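Local coordinates for adhesin (Streptococcus sanguinis SK1 = NCTC 7863, PDB 6VT2), which binds sialylated glycans through two tandem lectin-like modules and so probably helps the bacterium adhere to sialoglycan-bearing host surfaces, at residues 14-17 and 21-24; 54-59 and 122-127; 153-158 and 172-177; 238-243 and 277-282; 350-355 and 399-404. One frame throughout, in Å; residues are numbered along the deposited sequence. Where two conformers were deposited one is given.

Contact 1 (14-17 and 21-24); sequences VIAY and EFEF
Val-14 to Tyr-17 and Glu-21 to Phe-24 follow each other through a three-residue connection, yet no hydrogen bond joins their backbones: the CA atoms of Ala-16 and Phe-22 lie 5.6 Å apart, and those of Val-14 and Phe-24 splay to 7.6 Å. Near the connection a water bridges the two backbones, accepting from Tyr-17 N at 3.0 Å and donating to Glu-21 O. Val-14 does most of the packing. Its CG2 methyl sits over the centre of the Phe-24 ring, 3.7 Å from the centroid and 14° off the ring normal, a CH-pi contact, while CG1 reaches Phe-24 CD1 at 3.8 Å. Valine suits the place because one methyl can sit on the face while the other touches CD1. Closer to the connection the backbones draw together, and the small Ala-16 suits the shorter separation, its CB 3.9 Å from Phe-22 CB. Phe-22 carries its ring away, CG held between backbone N and carbonyl carbon (chi1 62°). In a sandwich consistent with the V-set-like fold of SigLec-like domains, the contact joins outermost strand 13-17, parallel to strand 119-125, to inner strand 21-29, between strands 7-9 and 76-83; Phe-120 meets the Phe-24 ring edge-to-face.

Contact 2 (54-59 and 122-127); sequences PNWIRY and LVIRPQ
A type I turn from Pro-54 to Ile-57, closed by Ile-57 N to Pro-54 O at 3.2 Å, faces the strand that begins segment 122-127, and the backbones stay well apart, with 9.4 Å between the CA atoms of Ile-57 and Leu-122. Side chains bridge that gap. Leu-122 is the shared partner: its CD2 methyl touches Trp-56 CZ3 at 3.8 Å and Ile-57 CD1 at 3.9 Å. Ile-57 and Leu-122 reach toward each other tip to tip, the extended isoleucine (chi2 177°) carrying CD1 out to meet the leucine methyl. Trp-56 crosses Leu-122 obliquely, whereas Ile-124 comes at it from the opposite direction, its CD1 lying 3.9 Å from Trp-56 CH2; the long indole spans the distance between the backbones. Within the turn, Pro-54 CB lies over one face of the indole, offset toward its rim. Pro-54, preceded by a cis peptide bond, also belongs to the glycan pocket and touches the bound sialic acid, so this hydrophobic packing lies close to the sugar site. Leu-122 and Ile-124 belong to strand 119-125, which lies between strands 13-17 and 95-104; beyond the turn the chain enters strand 58-61 of the other sheet, and His-88 meets the Trp-56 ring at about a right angle.

Contact 3 (153-158 and 172-177); sequences DAVIAA and YSVSEN
Ile-156 lies against both Tyr-172 and Val-174, using different branches for each. Its CG2 methyl rests 3.9 Å from Tyr-172 CB, at the root of the tyrosine side chain. The other branch turns to Val-174: Ile-156 CG1 comes within 3.4 Å of Val-174 CG2, tighter than usual for two carbons, and CD1 continues past the same methyl at 3.9 Å. This split follows from the first torsion, which sets CG2 anti to the backbone N and CG1 beside it (chi1 -66°). One isoleucine can therefore touch two strand residues, Tyr-172 and Val-174, that lie on the same side, and its beta-branched shape is well suited to the task. Val-155, the next residue back, adds a looser touch from CG1 to Val-174 CG2 at 4.1 Å. Tyr-172 points its CB toward the helix but carries its ring away along it, where Val-159 and Lys-160 take up the packing.

The helix and strand axes approach to 8.4 Å, and their directions differ by 139°, so the chain runs roughly back on itself. Helix 149-162 thus packs on the edge strand of the three-stranded sheet of the atypical Rib domain; Val-180 of the neighbouring strand meets both Val-155 and Val-174. No hydrogen bond links the two segments. Cohesion between them rests on aliphatic shape, implying that these two segments are held by close fit, at a seam only partly shielded from solvent.

Contact 4 (238-243 and 277-282); sequences VNFAGD and LVTTIR
Phe-240, Thr-279 and Val-238 bury the most surface here. Phe-240 and Thr-279 come from opposite directions, and the threonine methyl CG2 meets the outer end of the ring, 3.8 Å from Phe-240 CZ and 4.0 Å from CE2. The first torsion of Thr-279 (chi1 -62°) turns CG2 to the phenyl ring and leaves the hydroxyl for Thr-262, to which OG1 is hydrogen-bonded. Val-238 and each of Leu-277 and Thr-279 slide past one another, running in opposite directions: Val-238 CG2 packs on Leu-277 CD2 at 3.9 Å, while CG1 lies 4.1 Å from Thr-279 OG1. The backbones are distant, 8.4 Å between the CA atoms of Val-238 and Thr-279, and the large phenylalanine helps to fill the interior between them. Just past the end of strand 235-239 the chain bends in an Asx turn, Ala-241 N donating to Asn-239 OD1 at 2.8 Å from above the side-chain carbonyl plane; asparagine suits the place because its short side chain can accept from a backbone N two residues on. Strands 235-239 and 277-283 belong to the two facing sheets of the second SigLec-like domain, and Phe-260 adds an edge-to-face neighbour to Phe-240. With no hydrogen bond between the segments, their part of the sheet-to-sheet interface rests on largely apolar packing, while the buried hydroxyl of Thr-279 is satisfied by a second threonine.

Contact 5 (350-355 and 399-404); sequences TAIEEK and RTVQDL. With SO4 (sulfate ion), chain K.
Ile-352 and Thr-400 cross at about a right angle, the isoleucine reaching out from its helix and laying CG2 against Thr-400 CB at 3.9 Å. Its chi1 of -74° turns CG2 to the threonine and sends the longer arm on, where CD1 obliquely meets Val-401 CG2, also at 3.9 Å. Val-401 directs its CB away from the helix and has two conformers, the touch being made in one of them, so it is less certain. Isoleucine fits because one residue can reach two consecutive positions of the facing segment. Thr-400 presents its CB and CG2 to the isoleucine, while OG1, between backbone N and carbonyl carbon, is hydrogen-bonded to Gly-376 O, its stronger partner, and to Ala-397 O, which must share the one proton.

Gln-402 plays a separate, exposed role. Bent at chi2 (58°), it brings NE2 within 3.0 Å of Asp-403 O in a nearly straight bond (179°), and the same nitrogen donates to sulfate O3 at 3.0 Å and only weakly to O1. A glutamine amide can supply both protons in this way; the sulfate probably comes from the crystallisation liquor.

Strand 401-403, the last strand of the chain, runs parallel to strand 336-338 in a two-stranded sheet. Helix 346-360 packs over it, and Thr-336, Val-378 and Leu-344 also pack on Ile-352.

Overall arrangement
The five contacts are spread along an elongated chain of alternating SigLec-like and atypical Rib domains. Contacts 1 and 2 adjoin, their centres 7 Å apart, because strands 13-17 and 119-125 are neighbours in one sheet, with backbone bonds such as Ala-16 N to Val-123 O (2.7 Å). Both, like contact 4, are buried packing inside a SigLec-like domain and use aromatic rings, strand on strand in contact 1 and partly from a turn or loop in contacts 2 and 4. Contacts 3 and 5 instead set a helix against a strand segment in the two Rib domains, each through an isoleucine; contact 3 is partly buried, contact 5 buried, with the exposed Gln-402 and its sulfate beside it.

Contact 1 (14-17 and 21-24)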
# COMPACT_ATOMS: atom_id res chain seq x y z
N VAL A 14 -13.57 -38.24 9.91
CA VAL A 14 -12.38 -37.37 9.93
C VAL A 14 -12.05 -37.11 8.46
O VAL A 14 -11.80 -38.05 7.77
CB VAL A 14 -11.21 -38.04 10.63
CG1 VAL A 14 -9.98 -37.16 10.53
CG2 VAL A 14 -11.56 -38.33 12.07
N ILE A 15 -12.13 -35.88 8.04
CA ILE A 15 -11.76 -35.55 6.65
C ILE A 15 -10.23 -35.40 6.58
O ILE A 15 -9.75 -34.63 7.34
CB ILE A 15 -12.46 -34.27 6.18
CG1 ILE A 15 -13.97 -34.43 6.29
CG2 ILE A 15 -12.02 -33.90 4.78
CD1 ILE A 15 -14.49 -35.57 5.54
N ALA A 16 -9.57 -36.06 5.64
CA ALA A 16 -8.04 -35.94 5.64
C ALA A 16 -7.77 -35.54 4.19
O ALA A 16 -8.29 -36.15 3.33
CB ALA A 16 -7.37 -37.24 5.96
N TYR A 17 -6.95 -34.57 3.97
CA TYR A 17 -6.71 -34.11 2.60
C TYR A 17 -5.53 -34.87 2.02
O TYR A 17 -4.58 -35.06 2.67
CB TYR A 17 -6.49 -32.61 2.60
CG TYR A 17 -7.77 -31.94 2.98
CD1 TYR A 17 -8.80 -31.90 2.08
CD2 TYR A 17 -7.98 -31.48 4.26
CE1 TYR A 17 -10.02 -31.35 2.41
CE2 TYR A 17 -9.19 -30.96 4.60
CZ TYR A 17 -10.20 -30.87 3.68
OH TYR A 17 -11.37 -30.36 4.10
N GLU A 21 -0.88 -33.98 6.35
CA GLU A 21 -0.90 -34.66 7.64
C GLU A 21 -2.32 -34.56 8.17
O GLU A 21 -2.97 -33.57 7.88
CB GLU A 21 -0.02 -33.95 8.67
CG GLU A 21 1.46 -33.88 8.35
CD GLU A 21 2.23 -32.90 9.23
OE1 GLU A 21 1.59 -32.13 9.97
OE2 GLU A 21 3.46 -32.94 9.18
N PHE A 22 -2.77 -35.58 8.90
CA PHE A 22 -4.05 -35.52 9.61
C PHE A 22 -3.77 -35.98 11.04
O PHE A 22 -2.82 -36.63 11.25
CB PHE A 22 -5.15 -36.41 9.01
CG PHE A 22 -4.82 -37.88 9.02
CD1 PHE A 22 -4.08 -38.43 7.99
CD2 PHE A 22 -5.24 -38.71 10.05
CE1 PHE A 22 -3.76 -39.77 7.99
CE2 PHE A 22 -4.92 -40.06 10.04
CZ PHE A 22 -4.18 -40.58 9.01
N GLU A 23 -4.63 -35.55 11.95
CA GLU A 23 -4.50 -35.96 13.36
C GLU A 23 -5.85 -35.80 14.02
O GLU A 23 -6.52 -34.85 13.71
CB GLU A 23 -3.47 -35.08 14.06
CG GLU A 23 -3.48 -35.12 15.57
CD GLU A 23 -2.58 -34.03 16.09
OE1 GLU A 23 -1.41 -34.27 16.16
OE2 GLU A 23 -3.06 -32.93 16.34
N PHE A 24 -6.23 -36.75 14.85
CA PHE A 24 -7.43 -36.58 15.67
C PHE A 24 -7.19 -37.36 16.95
O PHE A 24 -6.29 -38.03 16.98
CB PHE A 24 -8.71 -37.00 14.94
CG PHE A 24 -8.83 -38.45 14.59
CD1 PHE A 24 -8.27 -38.93 13.42
CD2 PHE A 24 -9.54 -39.31 15.40
CE1 PHE A 24 -8.44 -40.26 13.06
CE2 PHE A 24 -9.69 -40.64 15.05
CZ PHE A 24 -9.15 -41.10 13.88
O HOH W 1 -5.72 -33.33 6.38

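Contact 2 (54-59 and 122-127)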
# COMPACT_ATOMS: atom_id res chain seq x y z
N PRO A 54 -4.76 -48.79 5.86
CA PRO A 54 -3.42 -48.68 5.31
C PRO A 54 -2.29 -48.44 6.29
O PRO A 54 -2.50 -48.06 7.34
CB PRO A 54 -3.47 -47.43 4.44
CG PRO A 54 -4.92 -47.27 4.15
CD PRO A 54 -5.68 -47.94 5.23
N ASN A 55 -1.08 -48.67 5.81
CA ASN A 55 0.13 -48.53 6.63
C ASN A 55 0.35 -47.09 7.09
O ASN A 55 0.99 -46.95 8.04
CB ASN A 55 1.33 -49.09 5.90
CG ASN A 55 1.69 -48.32 4.66
OD1 ASN A 55 0.91 -47.59 4.11
ND2 ASN A 55 2.87 -48.63 4.18
N TRP A 56 -0.22 -46.09 6.43
CA TRP A 56 -0.01 -44.71 6.84
C TRP A 56 -0.98 -44.24 7.93
O TRP A 56 -0.81 -43.16 8.33
CB TRP A 56 -0.00 -43.82 5.60
CG TRP A 56 -1.15 -44.03 4.67
CD1 TRP A 56 -1.15 -44.79 3.56
CD2 TRP A 56 -2.47 -43.49 4.80
NE1 TRP A 56 -2.37 -44.75 2.99
CE2 TRP A 56 -3.20 -43.96 3.70
CE3 TRP A 56 -3.07 -42.62 5.68
CZ2 TRP A 56 -4.51 -43.61 3.48
CZ3 TRP A 56 -4.38 -42.30 5.48
CH2 TRP A 56 -5.08 -42.80 4.41
N ILE A 57 -1.97 -45.04 8.32
CA ILE A 57 -2.78 -44.69 9.48
C ILE A 57 -2.00 -45.17 10.69
O ILE A 57 -1.72 -46.37 10.83
CB ILE A 57 -4.15 -45.35 9.42
CG1 ILE A 57 -4.91 -44.89 8.20
CG2 ILE A 57 -4.91 -44.99 10.72
CD1 ILE A 57 -6.31 -45.62 8.08
N ARG A 58 -1.61 -44.24 11.57
CA ARG A 58 -0.77 -44.54 12.72
C ARG A 58 -1.51 -44.09 13.97
O ARG A 58 -2.39 -43.34 13.90
CB ARG A 58 0.53 -43.76 12.57
CG ARG A 58 1.22 -44.12 11.28
CD ARG A 58 2.50 -43.37 11.10
NE ARG A 58 3.46 -43.71 12.12
CZ ARG A 58 4.56 -43.01 12.36
NH1 ARG A 58 4.85 -41.97 11.60
NH2 ARG A 58 5.39 -43.36 13.32
N TYR A 59 -1.12 -44.67 15.06
CA TYR A 59 -1.70 -44.25 16.32
C TYR A 59 -0.73 -44.43 17.46
O TYR A 59 0.11 -45.25 17.40
CB TYR A 59 -3.05 -44.87 16.63
CG TYR A 59 -3.02 -46.35 16.84
CD1 TYR A 59 -2.93 -47.21 15.78
CD2 TYR A 59 -3.18 -46.86 18.09
CE1 TYR A 59 -2.93 -48.58 15.98
CE2 TYR A 59 -3.19 -48.22 18.31
CZ TYR A 59 -3.08 -49.08 17.25
OH TYR A 59 -3.12 -50.40 17.53
N LEU A 122 -12.33 -42.37 8.01
CA LEU A 122 -11.35 -41.46 7.47
C LEU A 122 -11.61 -41.28 5.99
O LEU A 122 -11.67 -42.26 5.25
CB LEU A 122 -9.96 -42.02 7.75
CG LEU A 122 -8.81 -41.10 7.39
CD1 LEU A 122 -8.79 -39.91 8.31
CD2 LEU A 122 -7.54 -41.95 7.48
N VAL A 123 -11.84 -40.06 5.58
CA VAL A 123 -12.30 -39.75 4.23
C VAL A 123 -11.23 -38.94 3.56
O VAL A 123 -10.89 -37.85 4.05
CB VAL A 123 -13.65 -39.01 4.26
CG1 VAL A 123 -14.20 -38.73 2.85
CG2 VAL A 123 -14.65 -39.76 5.06
N ILE A 124 -10.79 -39.40 2.39
CA ILE A 124 -9.68 -38.74 1.72
C ILE A 124 -10.20 -37.81 0.63
O ILE A 124 -10.90 -38.26 -0.28
CB ILE A 124 -8.69 -39.74 1.13
CG1 ILE A 124 -8.30 -40.81 2.20
CG2 ILE A 124 -7.58 -39.04 0.47
CD1 ILE A 124 -7.84 -40.21 3.46
N ARG A 125 -9.90 -36.52 0.73
CA ARG A 125 -10.43 -35.51 -0.17
C ARG A 125 -9.28 -34.78 -0.84
O ARG A 125 -8.15 -34.73 -0.32
CB ARG A 125 -11.33 -34.53 0.58
CG ARG A 125 -12.48 -35.25 1.24
CD ARG A 125 -13.22 -36.14 0.31
NE ARG A 125 -13.85 -35.37 -0.76
CZ ARG A 125 -14.65 -35.92 -1.65
NH1 ARG A 125 -14.86 -37.24 -1.66
NH2 ARG A 125 -15.25 -35.15 -2.54
N PRO A 126 -9.53 -34.18 -1.98
CA PRO A 126 -8.48 -33.42 -2.65
C PRO A 126 -8.23 -32.10 -1.95
O PRO A 126 -9.11 -31.52 -1.32
CB PRO A 126 -9.02 -33.23 -4.07
CG PRO A 126 -10.53 -33.05 -3.81
CD PRO A 126 -10.82 -34.12 -2.67
N GLN A 127 -7.01 -31.59 -2.11
CA GLN A 127 -6.66 -30.34 -1.46
C GLN A 127 -7.55 -29.17 -1.88
O GLN A 127 -7.83 -28.28 -1.07
CB GLN A 127 -5.20 -29.99 -1.72
CG GLN A 127 -4.30 -30.95 -0.95
CD GLN A 127 -2.87 -30.57 -0.89
OE1 GLN A 127 -2.54 -29.43 -1.13
NE2 GLN A 127 -1.99 -31.53 -0.58

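Contact 3 (153-158 and 172-177)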
# COMPACT_ATOMS: atom_id res chain seq x y z
N ASP A 153 2.47 -12.46 -15.60
CA ASP A 153 3.22 -12.42 -14.35
C ASP A 153 2.52 -11.52 -13.37
O ASP A 153 2.51 -11.79 -12.16
CB ASP A 153 4.65 -11.98 -14.61
CG ASP A 153 5.45 -13.03 -15.37
OD1 ASP A 153 5.11 -14.23 -15.26
OD2 ASP A 153 6.42 -12.66 -16.06
N ALA A 154 1.93 -10.43 -13.87
CA ALA A 154 1.25 -9.48 -13.00
C ALA A 154 -0.01 -10.11 -12.41
O ALA A 154 -0.37 -9.83 -11.25
CB ALA A 154 0.88 -8.20 -13.74
N VAL A 155 -0.74 -10.90 -13.19
CA VAL A 155 -1.91 -11.57 -12.65
C VAL A 155 -1.50 -12.57 -11.58
O VAL A 155 -2.09 -12.58 -10.49
CB VAL A 155 -2.71 -12.24 -13.77
CG1 VAL A 155 -3.76 -13.18 -13.19
CG2 VAL A 155 -3.35 -11.16 -14.68
N ILE A 156 -0.46 -13.36 -11.85
CA ILE A 156 0.02 -14.33 -10.86
C ILE A 156 0.41 -13.62 -9.58
O ILE A 156 0.10 -14.08 -8.47
CB ILE A 156 1.19 -15.15 -11.41
CG1 ILE A 156 0.73 -16.02 -12.57
CG2 ILE A 156 1.81 -16.01 -10.29
CD1 ILE A 156 1.82 -16.80 -13.22
N ALA A 157 1.12 -12.51 -9.72
CA ALA A 157 1.54 -11.78 -8.53
C ALA A 157 0.34 -11.27 -7.76
O ALA A 157 0.33 -11.26 -6.52
CB ALA A 157 2.44 -10.63 -8.94
N ALA A 158 -0.68 -10.80 -8.47
CA ALA A 158 -1.86 -10.28 -7.79
C ALA A 158 -2.68 -11.42 -7.15
O ALA A 158 -3.31 -11.23 -6.11
CB ALA A 158 -2.75 -9.52 -8.76
N TYR A 172 0.80 -21.71 -10.32
CA TYR A 172 -0.17 -20.83 -10.97
C TYR A 172 0.09 -20.81 -12.47
O TYR A 172 1.23 -20.71 -12.81
CB TYR A 172 0.02 -19.43 -10.41
CG TYR A 172 -0.23 -19.37 -8.94
CD1 TYR A 172 0.76 -19.64 -8.03
CD2 TYR A 172 -1.48 -19.10 -8.45
CE1 TYR A 172 0.54 -19.57 -6.67
CE2 TYR A 172 -1.73 -19.10 -7.10
CZ TYR A 172 -0.72 -19.31 -6.19
OH TYR A 172 -0.99 -19.27 -4.86
N SER A 173 -0.95 -20.93 -13.27
CA SER A 173 -0.86 -20.83 -14.73
C SER A 173 -1.88 -19.77 -15.16
O SER A 173 -2.92 -19.79 -14.65
CB SER A 173 -1.12 -22.13 -15.34
OG SER A 173 -1.03 -22.10 -16.74
N VAL A 174 -1.52 -18.88 -16.07
CA VAL A 174 -2.45 -17.89 -16.60
C VAL A 174 -2.60 -18.15 -18.09
O VAL A 174 -1.60 -18.25 -18.81
CB VAL A 174 -1.96 -16.46 -16.35
CG1 VAL A 174 -2.98 -15.44 -16.89
CG2 VAL A 174 -1.67 -16.25 -14.92
N SER A 175 -3.82 -18.23 -18.55
CA SER A 175 -4.06 -18.50 -19.95
C SER A 175 -3.96 -17.21 -20.76
O SER A 175 -3.76 -16.11 -20.21
CB SER A 175 -5.44 -19.10 -20.17
OG SER A 175 -6.45 -18.12 -20.01
N GLU A 176 -4.19 -17.35 -22.07
CA GLU A 176 -4.09 -16.23 -22.98
C GLU A 176 -5.06 -15.11 -22.66
O GLU A 176 -4.79 -13.96 -23.04
CB GLU A 176 -4.32 -16.73 -24.42
CG GLU A 176 -3.27 -17.72 -24.91
CD GLU A 176 -3.46 -19.15 -24.37
OE1 GLU A 176 -4.31 -19.36 -23.48
OE2 GLU A 176 -2.75 -20.06 -24.84
N ASN A 177 -6.17 -15.40 -21.98
CA ASN A 177 -7.20 -14.43 -21.65
C ASN A 177 -7.26 -14.12 -20.16
O ASN A 177 -8.23 -13.49 -19.69
CB ASN A 177 -8.57 -14.90 -22.15
CG ASN A 177 -9.13 -16.04 -21.35
OD1 ASN A 177 -8.45 -16.61 -20.53
ND2 ASN A 177 -10.38 -16.35 -21.57

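Contact 4 (238-243 and 277-282)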
# COMPACT_ATOMS: atom_id res chain seq x y z
N VAL A 238 5.92 10.24 -18.30
CA VAL A 238 5.38 11.59 -18.25
C VAL A 238 6.17 12.42 -19.24
O VAL A 238 7.42 12.42 -19.19
CB VAL A 238 5.44 12.17 -16.84
CG1 VAL A 238 5.02 13.63 -16.84
CG2 VAL A 238 4.63 11.34 -15.91
N ASN A 239 5.47 13.06 -20.16
CA ASN A 239 6.11 13.68 -21.30
C ASN A 239 5.67 15.13 -21.39
O ASN A 239 4.51 15.43 -21.67
CB ASN A 239 5.71 12.97 -22.58
CG ASN A 239 6.41 13.51 -23.79
OD1 ASN A 239 7.30 14.36 -23.69
ND2 ASN A 239 6.04 12.98 -24.98
N PHE A 240 6.62 16.04 -21.15
CA PHE A 240 6.41 17.48 -21.23
C PHE A 240 6.76 18.02 -22.60
O PHE A 240 6.60 19.21 -22.84
CB PHE A 240 7.24 18.22 -20.17
CG PHE A 240 6.84 17.91 -18.78
CD1 PHE A 240 5.87 18.64 -18.17
CD2 PHE A 240 7.44 16.87 -18.09
CE1 PHE A 240 5.50 18.42 -16.94
CE2 PHE A 240 7.06 16.55 -16.85
CZ PHE A 240 6.08 17.32 -16.21
N ALA A 241 7.17 17.18 -23.52
CA ALA A 241 7.69 17.63 -24.80
C ALA A 241 7.04 16.87 -25.95
O ALA A 241 7.71 16.52 -26.92
CB ALA A 241 9.20 17.47 -24.84
N GLY A 242 5.73 16.74 -25.88
CA GLY A 242 4.94 15.88 -26.79
C GLY A 242 4.73 16.45 -28.17
O GLY A 242 4.30 15.76 -29.03
N ASP A 243 4.97 17.72 -28.32
CA ASP A 243 4.87 18.44 -29.61
C ASP A 243 5.84 19.61 -29.61
O ASP A 243 6.47 19.83 -28.63
CB ASP A 243 3.46 18.90 -29.84
CG ASP A 243 3.08 19.76 -28.69
OD1 ASP A 243 3.36 20.91 -28.67
OD2 ASP A 243 2.39 19.23 -27.85
N LEU A 277 1.47 9.53 -8.78
CA LEU A 277 2.81 9.81 -9.23
C LEU A 277 3.06 11.31 -9.15
O LEU A 277 2.24 12.11 -9.61
CB LEU A 277 2.96 9.35 -10.64
CG LEU A 277 4.33 9.48 -11.29
CD1 LEU A 277 5.31 8.60 -10.59
CD2 LEU A 277 4.25 9.17 -12.75
N VAL A 278 4.23 11.69 -8.68
CA VAL A 278 4.50 13.11 -8.42
C VAL A 278 5.72 13.48 -9.23
O VAL A 278 6.78 12.86 -9.08
CB VAL A 278 4.76 13.38 -6.94
CG1 VAL A 278 5.09 14.88 -6.69
CG2 VAL A 278 3.54 13.01 -6.08
N THR A 279 5.59 14.51 -10.05
CA THR A 279 6.69 15.15 -10.77
C THR A 279 6.94 16.47 -10.03
O THR A 279 5.99 17.23 -9.80
CB THR A 279 6.38 15.43 -12.23
OG1 THR A 279 6.12 14.20 -12.96
CG2 THR A 279 7.55 16.16 -12.86
N THR A 280 8.17 16.72 -9.61
CA THR A 280 8.53 17.98 -8.96
C THR A 280 9.36 18.79 -9.93
O THR A 280 10.30 18.27 -10.53
CB THR A 280 9.31 17.73 -7.70
OG1 THR A 280 8.46 17.03 -6.78
CG2 THR A 280 9.68 19.03 -7.02
N ILE A 281 8.92 20.00 -10.14
CA ILE A 281 9.61 20.99 -10.94
C ILE A 281 10.22 21.97 -9.97
O ILE A 281 9.50 22.56 -9.18
CB ILE A 281 8.64 21.69 -11.90
CG1 ILE A 281 7.92 20.69 -12.82
CG2 ILE A 281 9.38 22.70 -12.70
CD1 ILE A 281 6.90 21.30 -13.73
N ARG A 282 11.51 22.17 -10.06
CA ARG A 282 12.24 23.05 -9.15
C ARG A 282 13.06 24.04 -9.95
O ARG A 282 13.81 23.67 -10.85
CB ARG A 282 13.11 22.19 -8.29
CG ARG A 282 14.03 22.99 -7.33
CD ARG A 282 14.91 22.07 -6.52
NE ARG A 282 15.75 22.93 -5.70
CZ ARG A 282 16.60 22.49 -4.78
NH1 ARG A 282 17.30 23.39 -4.08
NH2 ARG A 282 16.75 21.15 -4.58

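Contact 5 (350-355 and 399-404)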
# COMPACT_ATOMS: atom_id res chain seq x y z
N THR A 350 18.27 58.55 8.37
CA THR A 350 19.00 57.43 8.95
C THR A 350 18.26 56.79 10.10
O THR A 350 18.19 55.55 10.19
CB THR A 350 20.37 57.92 9.39
OG1 THR A 350 21.03 58.45 8.24
CG2 THR A 350 21.18 56.79 9.91
N ALA A 351 17.68 57.60 10.98
CA ALA A 351 16.98 57.04 12.11
C ALA A 351 15.76 56.25 11.66
O ALA A 351 15.44 55.22 12.25
CB ALA A 351 16.52 58.15 13.06
N ILE A 352 15.05 56.75 10.64
CA ILE A 352 13.87 56.05 10.13
C ILE A 352 14.28 54.73 9.51
O ILE A 352 13.66 53.68 9.75
CB ILE A 352 13.10 56.92 9.13
CG1 ILE A 352 12.34 58.04 9.85
CG2 ILE A 352 12.11 56.08 8.36
CD1 ILE A 352 11.86 59.07 8.90
N GLU A 353 15.32 54.79 8.69
CA GLU A 353 15.74 53.57 8.04
C GLU A 353 16.06 52.51 9.09
O GLU A 353 15.69 51.36 8.92
CB GLU A 353 16.93 53.81 7.14
CG GLU A 353 17.25 52.54 6.35
CD GLU A 353 18.45 52.59 5.46
OE1 GLU A 353 19.04 51.50 5.24
OE2 GLU A 353 18.80 53.70 4.99
N GLU A 354 16.71 52.90 10.20
CA GLU A 354 17.09 51.92 11.22
C GLU A 354 15.86 51.30 11.86
O GLU A 354 15.82 50.10 12.16
CB GLU A 354 17.99 52.57 12.27
CG GLU A 354 18.23 51.74 13.50
CD GLU A 354 18.76 50.35 13.16
OE1 GLU A 354 18.58 49.44 14.02
OE2 GLU A 354 19.36 50.18 12.06
N LYS A 355 14.85 52.11 12.11
CA LYS A 355 13.65 51.58 12.74
C LYS A 355 12.90 50.67 11.79
O LYS A 355 12.32 49.66 12.22
CB LYS A 355 12.75 52.70 13.18
CG LYS A 355 13.31 53.55 14.34
CD LYS A 355 12.35 54.63 14.77
CE LYS A 355 12.97 55.44 15.83
NZ LYS A 355 12.03 56.48 16.41
N ARG A 399 3.43 56.69 8.94
CA ARG A 399 3.91 55.60 9.73
C ARG A 399 5.34 55.76 10.15
O ARG A 399 5.84 54.92 10.90
CB ARG A 399 3.82 54.30 8.92
CG ARG A 399 2.42 54.05 8.36
CD ARG A 399 1.73 52.98 9.09
NE ARG A 399 0.45 52.65 8.49
CZ ARG A 399 -0.68 52.51 9.17
NH1 ARG A 399 -0.69 52.67 10.50
NH2 ARG A 399 -1.81 52.20 8.53
N THR A 400 6.02 56.84 9.74
CA THR A 400 7.43 56.93 10.06
C THR A 400 7.85 58.23 10.72
O THR A 400 8.78 58.22 11.51
CB THR A 400 8.28 56.82 8.80
OG1 THR A 400 7.90 57.87 7.91
CG2 THR A 400 8.08 55.46 8.10
N VAL A 401 7.16 59.32 10.41
CA VAL A 401 7.55 60.68 10.74
C VAL A 401 6.63 61.24 11.81
O VAL A 401 5.41 61.03 11.74
CB VAL A 401 7.48 61.56 9.48
CG1 VAL A 401 7.48 63.01 9.80
CG2 VAL A 401 8.64 61.24 8.54
N GLN A 402 7.20 62.01 12.75
CA GLN A 402 6.41 62.81 13.69
C GLN A 402 6.95 64.24 13.68
O GLN A 402 8.09 64.48 14.08
CB GLN A 402 6.49 62.22 15.09
CG GLN A 402 5.78 63.07 16.10
CD GLN A 402 4.35 63.26 15.77
OE1 GLN A 402 3.56 62.33 15.70
NE2 GLN A 402 4.01 64.50 15.48
N ASP A 403 6.15 65.17 13.21
CA ASP A 403 6.46 66.60 13.27
C ASP A 403 6.78 67.00 14.70
O ASP A 403 6.03 66.69 15.63
CB ASP A 403 5.20 67.31 12.76
CG ASP A 403 5.37 68.77 12.38
OD1 ASP A 403 6.35 69.39 12.75
OD2 ASP A 403 4.41 69.25 11.67
N LEU A 404 7.86 67.75 14.89
CA LEU A 404 8.27 68.27 16.20
C LEU A 404 8.06 69.78 16.28
O LEU A 404 8.51 70.34 17.23
CB LEU A 404 9.75 68.01 16.32
CG LEU A 404 10.15 66.56 16.47
CD1 LEU A 404 11.65 66.50 16.56
CD2 LEU A 404 9.49 65.97 17.70
S SO4 K . 0.57 65.25 14.05
O1 SO4 K . 1.66 65.74 13.26
O2 SO4 K . -0.45 64.64 13.24
O3 SO4 K . 1.07 64.31 15.05
O4 SO4 K . -0.01 66.30 14.87